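Sfrice_029225 (Spodoptera frugiperda, PDB 6I50) probably acts as a secreted tumour necrosis factor-family cytokine that engages a TNF receptor as a trimer. Local coordinates at residues V72-H82 with P114-A124. Residues are numbered along the deposited sequence; the frame is centred on the assembly and turned at random.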
# COMPACT_ATOMS: atom_id res chain seq x y z
N VAL A 72 3.04 3.65 8.47
CA VAL A 72 3.03 4.96 7.83
C VAL A 72 2.74 4.73 6.35
O VAL A 72 3.35 3.85 5.73
CB VAL A 72 4.37 5.70 8.02
CG1 VAL A 72 4.33 7.06 7.35
CG2 VAL A 72 4.69 5.84 9.51
N TYR A 73 1.83 5.52 5.78
CA TYR A 73 1.53 5.38 4.36
C TYR A 73 1.42 6.76 3.73
O TYR A 73 1.00 7.73 4.38
CB TYR A 73 0.25 4.55 4.12
CG TYR A 73 -0.97 5.11 4.80
CD1 TYR A 73 -1.74 6.11 4.19
CD2 TYR A 73 -1.38 4.65 6.06
CE1 TYR A 73 -2.85 6.64 4.82
CE2 TYR A 73 -2.50 5.17 6.69
CZ TYR A 73 -3.23 6.16 6.06
OH TYR A 73 -4.34 6.68 6.68
N VAL A 74 1.82 6.85 2.46
CA VAL A 74 1.83 8.10 1.72
C VAL A 74 1.38 7.83 0.29
O VAL A 74 1.81 6.84 -0.32
CB VAL A 74 3.24 8.74 1.71
CG1 VAL A 74 3.28 9.96 0.80
CG2 VAL A 74 3.70 9.10 3.12
N GLN A 75 0.54 8.71 -0.24
CA GLN A 75 0.24 8.71 -1.67
C GLN A 75 0.31 10.13 -2.20
O GLN A 75 -0.33 11.04 -1.65
CB GLN A 75 -1.15 8.13 -1.96
CG GLN A 75 -1.50 8.16 -3.44
CD GLN A 75 -2.66 7.25 -3.77
OE1 GLN A 75 -2.57 6.03 -3.61
NE2 GLN A 75 -3.76 7.84 -4.25
N ILE A 76 1.08 10.33 -3.26
CA ILE A 76 1.10 11.58 -4.00
C ILE A 76 0.56 11.29 -5.39
O ILE A 76 1.07 10.40 -6.09
CB ILE A 76 2.51 12.19 -4.08
CG1 ILE A 76 3.07 12.44 -2.67
CG2 ILE A 76 2.49 13.49 -4.88
CD1 ILE A 76 2.26 13.41 -1.83
N TYR A 77 -0.48 12.02 -5.79
CA TYR A 77 -1.10 11.86 -7.10
C TYR A 77 -0.53 12.94 -8.01
O TYR A 77 -0.88 14.11 -7.90
CB TYR A 77 -2.62 11.96 -6.96
CG TYR A 77 -3.44 11.54 -8.16
CD1 TYR A 77 -3.44 12.28 -9.32
CD2 TYR A 77 -4.25 10.41 -8.09
CE1 TYR A 77 -4.21 11.91 -10.41
CE2 TYR A 77 -5.02 10.03 -9.18
CZ TYR A 77 -5.00 10.78 -10.32
OH TYR A 77 -5.77 10.41 -11.40
N TYR A 78 0.35 12.53 -8.92
CA TYR A 78 0.96 13.48 -9.85
C TYR A 78 0.11 13.65 -11.10
O TYR A 78 -0.51 12.70 -11.59
CB TYR A 78 2.36 13.01 -10.26
CG TYR A 78 3.35 12.97 -9.11
CD1 TYR A 78 4.09 14.09 -8.76
CD2 TYR A 78 3.53 11.80 -8.38
CE1 TYR A 78 4.99 14.04 -7.70
CE2 TYR A 78 4.43 11.74 -7.33
CZ TYR A 78 5.15 12.86 -7.00
OH TYR A 78 6.04 12.79 -5.95
N LEU A 79 0.08 14.88 -11.60
CA LEU A 79 -0.50 15.20 -12.91
C LEU A 79 0.59 16.06 -13.54
O LEU A 79 0.60 17.28 -13.37
CB LEU A 79 -1.85 15.91 -12.80
CG LEU A 79 -2.56 16.16 -14.13
CD1 LEU A 79 -2.59 14.88 -14.95
CD2 LEU A 79 -3.96 16.68 -13.91
N ASP A 80 1.51 15.41 -14.24
CA ASP A 80 2.78 16.04 -14.55
C ASP A 80 3.29 15.49 -15.88
O ASP A 80 2.92 14.39 -16.29
CB ASP A 80 3.80 15.79 -13.43
CG ASP A 80 4.99 16.73 -13.50
OD1 ASP A 80 4.93 17.82 -12.89
OD2 ASP A 80 5.98 16.37 -14.16
N SER A 81 4.14 16.27 -16.54
CA SER A 81 4.65 15.88 -17.84
C SER A 81 6.07 15.31 -17.79
O SER A 81 6.58 14.88 -18.83
CB SER A 81 4.61 17.08 -18.80
OG SER A 81 5.35 18.17 -18.28
N HIS A 82 6.71 15.29 -16.63
CA HIS A 82 8.05 14.72 -16.54
C HIS A 82 8.02 13.20 -16.68
O HIS A 82 7.03 12.54 -16.34
CB HIS A 82 8.71 15.10 -15.21
CG HIS A 82 9.15 16.53 -15.16
ND1 HIS A 82 8.34 17.54 -14.68
CD2 HIS A 82 10.30 17.13 -15.55
CE1 HIS A 82 8.98 18.69 -14.77
NE2 HIS A 82 10.17 18.47 -15.30
N PRO A 114 6.46 16.51 -23.77
CA PRO A 114 5.94 16.68 -22.41
C PRO A 114 4.42 16.60 -22.33
O PRO A 114 3.74 17.63 -22.41
CB PRO A 114 6.45 18.07 -22.01
CG PRO A 114 6.58 18.79 -23.31
CD PRO A 114 7.03 17.76 -24.30
N ILE A 115 3.89 15.40 -22.14
CA ILE A 115 2.45 15.18 -22.05
C ILE A 115 2.08 15.01 -20.58
O ILE A 115 2.65 14.16 -19.89
CB ILE A 115 2.02 13.95 -22.86
CG1 ILE A 115 2.58 14.03 -24.29
CG2 ILE A 115 0.51 13.80 -22.87
CD1 ILE A 115 2.15 15.27 -25.04
N ASP A 116 1.13 15.82 -20.10
CA ASP A 116 0.66 15.67 -18.73
C ASP A 116 -0.07 14.35 -18.58
O ASP A 116 -0.90 13.99 -19.43
CB ASP A 116 -0.27 16.83 -18.35
CG ASP A 116 0.47 18.12 -18.09
OD1 ASP A 116 1.66 18.07 -17.70
OD2 ASP A 116 -0.14 19.20 -18.27
N LYS A 117 0.22 13.61 -17.52
CA LYS A 117 -0.49 12.36 -17.31
C LYS A 117 -0.59 12.05 -15.83
O LYS A 117 0.28 12.45 -15.05
CB LYS A 117 0.19 11.19 -18.04
CG LYS A 117 1.62 10.96 -17.68
CD LYS A 117 2.33 10.36 -18.88
CE LYS A 117 3.74 10.88 -18.99
NZ LYS A 117 4.57 10.48 -17.81
N PRO A 118 -1.64 11.35 -15.41
CA PRO A 118 -1.86 11.08 -13.99
C PRO A 118 -1.15 9.82 -13.52
O PRO A 118 -1.24 8.78 -14.19
CB PRO A 118 -3.38 10.93 -13.90
CG PRO A 118 -3.76 10.37 -15.22
CD PRO A 118 -2.79 10.93 -16.24
N ASN A 119 -0.47 9.89 -12.38
CA ASN A 119 0.18 8.73 -11.78
C ASN A 119 0.17 8.91 -10.27
O ASN A 119 0.74 9.88 -9.77
CB ASN A 119 1.62 8.58 -12.27
CG ASN A 119 1.72 7.89 -13.60
OD1 ASN A 119 1.48 6.69 -13.71
ND2 ASN A 119 2.08 8.64 -14.63
N SER A 120 -0.46 7.99 -9.55
CA SER A 120 -0.42 8.01 -8.09
C SER A 120 0.75 7.14 -7.62
O SER A 120 0.96 6.03 -8.13
CB SER A 120 -1.75 7.52 -7.50
OG SER A 120 -2.11 6.23 -7.96
N CYS A 121 1.53 7.65 -6.68
CA CYS A 121 2.71 6.95 -6.18
C CYS A 121 2.47 6.67 -4.70
O CYS A 121 2.48 7.60 -3.89
CB CYS A 121 3.98 7.78 -6.39
SG CYS A 121 5.52 6.82 -6.64
N PHE A 122 2.25 5.40 -4.36
CA PHE A 122 1.90 4.98 -3.01
C PHE A 122 3.02 4.13 -2.42
O PHE A 122 3.60 3.28 -3.11
CB PHE A 122 0.59 4.17 -3.01
CG PHE A 122 0.20 3.64 -1.66
CD1 PHE A 122 0.78 2.48 -1.15
CD2 PHE A 122 -0.75 4.30 -0.90
CE1 PHE A 122 0.44 2.01 0.10
CE2 PHE A 122 -1.11 3.83 0.35
CZ PHE A 122 -0.51 2.68 0.85
N SER A 123 3.30 4.33 -1.13
CA SER A 123 4.14 3.39 -0.40
C SER A 123 3.75 3.41 1.07
O SER A 123 3.12 4.35 1.56
CB SER A 123 5.64 3.71 -0.55
OG SER A 123 6.43 2.61 -0.11
N ALA A 124 4.14 2.35 1.78
CA ALA A 124 3.81 2.21 3.19
C ALA A 124 4.79 1.24 3.82
O ALA A 124 5.39 0.40 3.14
CB ALA A 124 2.37 1.71 3.38
O HOH W 1 -1.66 4.62 -5.91
O HOH W 2 4.73 12.46 -15.26
O HOH W 3 5.39 13.06 -20.69
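The carbonyl oxygen of D80 accepts two bonds: K117 N donates to D80 O at 3.1 Å, from above the carbonyl plane, and a water donates at 2.8 Å. The K117 chain bends so that NZ meets this water, which D80 O shares with H82 O. From here the antiparallel ladder runs through Y78–N119, I76–C121 and V74–S123; its Y78 N to N119 O bond measures 2.8 Å. Small S120 and compact P118 suit sites beside the Y77 ring, where P118 CB lies 3.5 Å from Y77 OH. With CG swung opposite the backbone N (chi1 178°), extended Q75 carries its amide out to S120 and F122, crossing the F122 side chain at about a right angle, planes 79° apart. Q75 OE1 accepts from S123 OG of the second subunit and from a water to which S120 OG, itself bonded to A106 N of that subunit, donates; NE2 donates to K152 O and that subunit's Q104 O. With a leucine here, that S123 hydroxyl and both carbonyls would probably lose their amide partner. F122 stacks edge-to-face on F122 of the third subunit. Inside the TNF jelly roll, V74, I76 and Y78 pack on W87 of strand 84-92, C121 is disulfide-bonded to C105 of strand 100-108, and strand 68-80 pairs with 117-129 and 144-161.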